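Local coordinates for hexokinase (Schistosoma mansoni, PDB 1BDG), which phosphorylates glucose and other hexoses at the 6-hydroxyl with ATP, the first step of glycolysis, and is held here with glucose bound, at residues A[200-203]-A[204-208]; A[380-383]-A[384-388]. All coordinates share one frame; numbering follows the deposited sequence.

Interaction 1 (A[200-203]-A[204-208]); sequences GTLA and SCALE
Successive i to i+4 backbone hydrogen bonds join 200-203 to 204-208, a local contact along helix 197-206 and into the residues that follow it; the helix begins at the substrate-binding Asp197 in the cleft between the two subdomains. Four bonds carry it. Ser204 N gives to Gly200 O at 3.0 Å, and Cys205 N to Thr201 O at 2.9 Å, meeting that carbonyl nearly head-on. Next comes Ala206 N to Leu202 O at 2.8 Å, somewhat bent at the hydrogen. The last, Leu207 N to Ala203 O, measures 3.0 Å and is nearly straight at 170°. A chi1 of -76° sets CG of Leu207 beside its own backbone N.

Side chains meet more sparingly. Leu202 CD2 reaches Ala206 CB at 4.4 Å, one turn on, a loose apolar touch. Cys205 swings SG anti to its backbone N (chi1 179°), and from there the sulfur enters the disulfide with Cys212, tying this part of the helix to the start of strand 212-218. The two hydroxyls also find partners: Thr201 OG1 is hydrogen-bonded back to Asp197 O, four residues earlier in the same helix, whereas Ser204 OG reaches across to Gly435 O, at the start of helix 435-444.

That C-terminal helix packs along one flank, with Ala203 against Ile443 and Leu207 against Lys438 and Ala442, while Leu202 and Leu207 touch the loop at Thr61 and Pro62 that leads toward strand 68-75.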
ATOM      1  N   GLY A 200      -9.310   3.847  -6.477  1.00 16.67           N
ATOM      2  CA  GLY A 200      -9.625   5.233  -6.202  1.00 15.50           C
ATOM      3  C   GLY A 200      -8.529   6.135  -6.724  1.00 15.28           C
ATOM      4  O   GLY A 200      -8.799   7.189  -7.280  1.00 17.73           O
ATOM      5  N   THR A 201      -7.282   5.721  -6.561  1.00 16.54           N
ATOM      6  CA  THR A 201      -6.145   6.501  -7.034  1.00 15.05           C
ATOM      7  C   THR A 201      -6.159   6.568  -8.568  1.00 15.99           C
ATOM      8  O   THR A 201      -6.066   7.652  -9.138  1.00 16.45           O
ATOM      9  CB  THR A 201      -4.808   5.905  -6.508  1.00 14.79           C
ATOM     10  OG1 THR A 201      -4.805   5.913  -5.070  1.00 14.08           O
ATOM     11  CG2 THR A 201      -3.621   6.686  -7.016  1.00 11.38           C
ATOM     12  N   LEU A 202      -6.316   5.431  -9.243  1.00 17.97           N
ATOM     13  CA  LEU A 202      -6.354   5.432 -10.711  1.00 16.70           C
ATOM     14  C   LEU A 202      -7.405   6.446 -11.176  1.00 16.67           C
ATOM     15  O   LEU A 202      -7.150   7.215 -12.088  1.00 17.65           O
ATOM     16  CB  LEU A 202      -6.655   4.030 -11.268  1.00 16.22           C
ATOM     17  CG  LEU A 202      -6.402   3.787 -12.776  1.00 15.46           C
ATOM     18  CD1 LEU A 202      -6.357   2.294 -13.088  1.00 14.60           C
ATOM     19  CD2 LEU A 202      -7.441   4.476 -13.639  1.00 15.63           C
ATOM     20  N   ALA A 203      -8.555   6.493 -10.501  1.00 17.98           N
ATOM     21  CA  ALA A 203      -9.609   7.450 -10.841  1.00 19.07           C
ATOM     22  C   ALA A 203      -9.196   8.926 -10.630  1.00 19.21           C
ATOM     23  O   ALA A 203      -9.379   9.750 -11.525  1.00 20.39           O
ATOM     24  CB  ALA A 203     -10.874   7.132 -10.073  1.00 19.01           C
ATOM     25  N   SER A 204      -8.648   9.276  -9.469  1.00 19.44           N
ATOM     26  CA  SER A 204      -8.220  10.661  -9.238  1.00 21.44           C
ATOM     27  C   SER A 204      -7.232  11.062 -10.314  1.00 21.76           C
ATOM     28  O   SER A 204      -7.226  12.213 -10.784  1.00 24.51           O
ATOM     29  CB  SER A 204      -7.514  10.819  -7.893  1.00 21.07           C
ATOM     30  OG  SER A 204      -8.424  10.802  -6.813  1.00 24.13           O
ATOM     31  N   CYS A 205      -6.401  10.097 -10.700  1.00 21.06           N
ATOM     32  CA  CYS A 205      -5.376  10.301 -11.704  1.00 21.12           C
ATOM     33  C   CYS A 205      -5.914  10.470 -13.120  1.00 21.13           C
ATOM     34  O   CYS A 205      -5.429  11.324 -13.859  1.00 20.96           O
ATOM     35  CB  CYS A 205      -4.392   9.147 -11.645  1.00 22.02           C
ATOM     36  SG  CYS A 205      -3.044   9.214 -12.861  1.00 25.50           S
ATOM     37  N   ALA A 206      -6.911   9.668 -13.492  1.00 20.41           N
ATOM     38  CA  ALA A 206      -7.511   9.725 -14.827  1.00 19.07           C
ATOM     39  C   ALA A 206      -8.242  11.059 -15.020  1.00 20.81           C
ATOM     40  O   ALA A 206      -8.150  11.684 -16.086  1.00 20.92           O
ATOM     41  CB  ALA A 206      -8.472   8.557 -15.017  1.00 15.70           C
ATOM     42  N   LEU A 207      -8.946  11.489 -13.971  1.00 20.16           N
ATOM     43  CA  LEU A 207      -9.688  12.749 -13.962  1.00 19.90           C
ATOM     44  C   LEU A 207      -8.822  13.924 -14.359  1.00 21.39           C
ATOM     45  O   LEU A 207      -9.331  14.948 -14.814  1.00 25.11           O
ATOM     46  CB  LEU A 207     -10.238  13.026 -12.566  1.00 19.08           C
ATOM     47  CG  LEU A 207     -11.454  12.238 -12.098  1.00 19.63           C
ATOM     48  CD1 LEU A 207     -11.785  12.545 -10.630  1.00 18.17           C
ATOM     49  CD2 LEU A 207     -12.607  12.614 -13.020  1.00 19.38           C
ATOM     50  N   GLU A 208      -7.520  13.808 -14.119  1.00 22.34           N
ATOM     51  CA  GLU A 208      -6.567  14.864 -14.451  1.00 23.79           C
ATOM     52  C   GLU A 208      -5.821  14.525 -15.736  1.00 25.72           C
ATOM     53  O   GLU A 208      -5.861  15.280 -16.706  1.00 28.99           O
ATOM     54  CB  GLU A 208      -5.570  15.051 -13.306  1.00 24.91           C
ATOM     55  CG  GLU A 208      -6.248  15.255 -11.937  1.00 27.21           C
ATOM     56  CD  GLU A 208      -5.252  15.458 -10.799  1.00 25.65           C
ATOM     57  OE1 GLU A 208      -4.774  16.610 -10.618  1.00 24.31           O
ATOM     58  OE2 GLU A 208      -4.963  14.470 -10.089  1.00 23.67           O
TER

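Interaction 2 (A[380-383]-A[384-388]); sequences AGIA and CILRR. With SO4 (sulfate ion), chain E.
Main-chain bonding between 380-383 and 384-388 is that of a continuous helix. Leu386 N gives to Ile382 O at 2.8 Å in an almost straight bond (175°), and Ile385 N gives to Gly381 O at 3.0 Å. Cys384 N is shared: its main partner is Ala380 O at 2.9 Å, and a weak second bond runs to Gly381 O.

Apolar contact follows the same one-turn spacing. Ile382 and Leu386 lie side by side and point the same way, Ile382 CG2 being 4.0 Å from Leu386 CG. A chi1 of -62° places that CG beside the backbone N of Leu386, on the side where Ile382 lies. Both side chains press on Val417 of helix 409-420, and Ile382 adds Met413. Ile385 instead faces Val224 and Tyr226 of strand 222-229, while Cys384 meets Cys30 of helix 23-41. These faces belong to the long helix 357-389 of the large subdomain, part of the actin-like ATPase fold of hexokinases; its C-terminal part lies among strand 222-229 and helices 23-41 and 409-420, and leads into strand 393-399.

Charge gathers at the end of the stretch. The exposed Arg387 reaches Leu420 O with NH2 through a weak hydrogen bond. Arg388 has CG anti to its backbone N (chi1 172°) and a bend at chi3, and its guanidinium is carried away from 380-383. NH1 makes a salt bridge with Glu228 OE1; it also gives sulfate O2, at 2.6 Å, a weak hydrogen bond that is doubtful because the sulfate is modelled too close to NH2 of Arg388. The sulfate, probably from the crystallisation liquor, is also hydrogen-bonded to Lys232 NZ.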
ATOM      1  N   ALA A 380      10.047  -3.163 -10.132  1.00 14.53           N
ATOM      2  CA  ALA A 380       9.930  -4.335 -10.977  1.00 15.89           C
ATOM      3  C   ALA A 380       8.454  -4.497 -11.252  1.00 18.07           C
ATOM      4  O   ALA A 380       8.045  -4.639 -12.395  1.00 19.30           O
ATOM      5  CB  ALA A 380      10.479  -5.558 -10.281  1.00 15.50           C
ATOM      6  N   GLY A 381       7.650  -4.389 -10.199  1.00 19.79           N
ATOM      7  CA  GLY A 381       6.207  -4.522 -10.329  1.00 19.88           C
ATOM      8  C   GLY A 381       5.583  -3.613 -11.374  1.00 18.86           C
ATOM      9  O   GLY A 381       4.732  -4.066 -12.140  1.00 17.85           O
ATOM     10  N   ILE A 382       5.975  -2.338 -11.424  1.00 18.32           N
ATOM     11  CA  ILE A 382       5.389  -1.461 -12.427  1.00 18.60           C
ATOM     12  C   ILE A 382       5.851  -1.920 -13.794  1.00 18.65           C
ATOM     13  O   ILE A 382       5.071  -1.902 -14.736  1.00 21.73           O
ATOM     14  CB  ILE A 382       5.767   0.025 -12.273  1.00 19.39           C
ATOM     15  CG1 ILE A 382       5.371   0.553 -10.906  1.00 17.71           C
ATOM     16  CG2 ILE A 382       5.036   0.865 -13.346  1.00 18.84           C
ATOM     17  CD1 ILE A 382       5.790   1.973 -10.726  1.00 19.71           C
ATOM     18  N   ALA A 383       7.104  -2.348 -13.911  1.00 16.69           N
ATOM     19  CA  ALA A 383       7.605  -2.817 -15.194  1.00 16.56           C
ATOM     20  C   ALA A 383       6.802  -4.014 -15.635  1.00 16.84           C
ATOM     21  O   ALA A 383       6.703  -4.298 -16.812  1.00 20.74           O
ATOM     22  CB  ALA A 383       9.038  -3.182 -15.091  1.00 18.97           C
ATOM     23  N   CYS A 384       6.246  -4.739 -14.679  1.00 18.62           N
ATOM     24  CA  CYS A 384       5.431  -5.895 -14.995  1.00 18.33           C
ATOM     25  C   CYS A 384       4.055  -5.469 -15.473  1.00 18.45           C
ATOM     26  O   CYS A 384       3.473  -6.109 -16.349  1.00 18.30           O
ATOM     27  CB  CYS A 384       5.265  -6.793 -13.785  1.00 19.60           C
ATOM     28  SG  CYS A 384       3.851  -7.870 -14.010  1.00 26.54           S
ATOM     29  N   ILE A 385       3.521  -4.412 -14.864  1.00 18.40           N
ATOM     30  CA  ILE A 385       2.211  -3.873 -15.224  1.00 17.54           C
ATOM     31  C   ILE A 385       2.293  -3.308 -16.635  1.00 17.57           C
ATOM     32  O   ILE A 385       1.456  -3.597 -17.487  1.00 18.59           O
ATOM     33  CB  ILE A 385       1.778  -2.774 -14.230  1.00 16.49           C
ATOM     34  CG1 ILE A 385       1.327  -3.400 -12.908  1.00 17.13           C
ATOM     35  CG2 ILE A 385       0.692  -1.925 -14.814  1.00 17.57           C
ATOM     36  CD1 ILE A 385       0.192  -4.384 -13.046  1.00 15.72           C
ATOM     37  N   LEU A 386       3.331  -2.523 -16.885  1.00 18.19           N
ATOM     38  CA  LEU A 386       3.561  -1.922 -18.197  1.00 17.65           C
ATOM     39  C   LEU A 386       3.696  -3.008 -19.270  1.00 16.20           C
ATOM     40  O   LEU A 386       3.399  -2.770 -20.441  1.00 15.84           O
ATOM     41  CB  LEU A 386       4.829  -1.055 -18.178  1.00 15.01           C
ATOM     42  CG  LEU A 386       4.834   0.132 -17.224  1.00 11.52           C
ATOM     43  CD1 LEU A 386       6.008   1.009 -17.554  1.00 12.36           C
ATOM     44  CD2 LEU A 386       3.555   0.915 -17.349  1.00 10.73           C
ATOM     45  N   ARG A 387       4.188  -4.175 -18.869  1.00 16.05           N
ATOM     46  CA  ARG A 387       4.343  -5.293 -19.789  1.00 16.91           C
ATOM     47  C   ARG A 387       3.011  -5.981 -20.054  1.00 16.09           C
ATOM     48  O   ARG A 387       2.875  -6.729 -21.010  1.00 15.24           O
ATOM     49  CB  ARG A 387       5.344  -6.305 -19.247  1.00 17.72           C
ATOM     50  CG  ARG A 387       6.760  -5.805 -19.284  1.00 19.27           C
ATOM     51  CD  ARG A 387       7.756  -6.940 -19.368  1.00 19.99           C
ATOM     52  NE  ARG A 387       9.096  -6.485 -19.007  1.00 20.10           N
ATOM     53  CZ  ARG A 387       9.903  -7.126 -18.164  1.00 20.89           C
ATOM     54  NH1 ARG A 387       9.523  -8.265 -17.587  1.00 17.73           N
ATOM     55  NH2 ARG A 387      11.104  -6.629 -17.910  1.00 20.30           N
ATOM     56  N   ARG A 388       2.041  -5.717 -19.189  1.00 16.31           N
ATOM     57  CA  ARG A 388       0.710  -6.280 -19.305  1.00 17.95           C
ATOM     58  C   ARG A 388      -0.167  -5.267 -20.020  1.00 17.73           C
ATOM     59  O   ARG A 388      -0.642  -5.529 -21.120  1.00 20.13           O
ATOM     60  CB  ARG A 388       0.167  -6.612 -17.916  1.00 17.93           C
ATOM     61  CG  ARG A 388      -1.271  -7.030 -17.881  1.00 17.71           C
ATOM     62  CD  ARG A 388      -1.514  -7.993 -16.729  1.00 17.32           C
ATOM     63  NE  ARG A 388      -1.249  -9.388 -17.101  1.00 18.79           N
ATOM     64  CZ  ARG A 388      -1.964 -10.106 -17.974  1.00 15.41           C
ATOM     65  NH1 ARG A 388      -3.009  -9.595 -18.598  1.00 16.08           N
ATOM     66  NH2 ARG A 388      -1.633 -11.356 -18.210  1.00 17.93           N
TER
HETATM   67  S   SO4 E 504      -2.302 -12.588 -20.690  1.00 38.87           S
HETATM   68  O1  SO4 E 504      -0.943 -12.843 -20.286  1.00 40.23           O
HETATM   69  O2  SO4 E 504      -2.560 -11.180 -20.619  1.00 37.97           O
HETATM   70  O3  SO4 E 504      -2.482 -13.047 -22.045  1.00 37.13           O
HETATM   71  O4  SO4 E 504      -3.214 -13.277 -19.815  1.00 36.46           O

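How the interactions relate
Interactions 1 and 2 are local contacts along one helix each in the large subdomain, interaction 1 running on past residue 206. They do not touch: their centres are 19 Å apart, their nearest atoms about 8 Å. Both are largely buried, but interaction 1 becomes partly exposed at Ala206 and Leu207, and interaction 2 reaches the surface at Arg387. Each meets the six-stranded sheet, interaction 1 through a disulfide to strand 212-218, interaction 2 on strand 222-229 through an aliphatic side chain and an arginine salt bridge. In 200-208 one serine hydroxyl also joins a neighbouring helix, whereas 380-388 is largely hydrophobic until its arginines, where charge takes over and a sulfate, probably from the crystallisation liquor, is modelled.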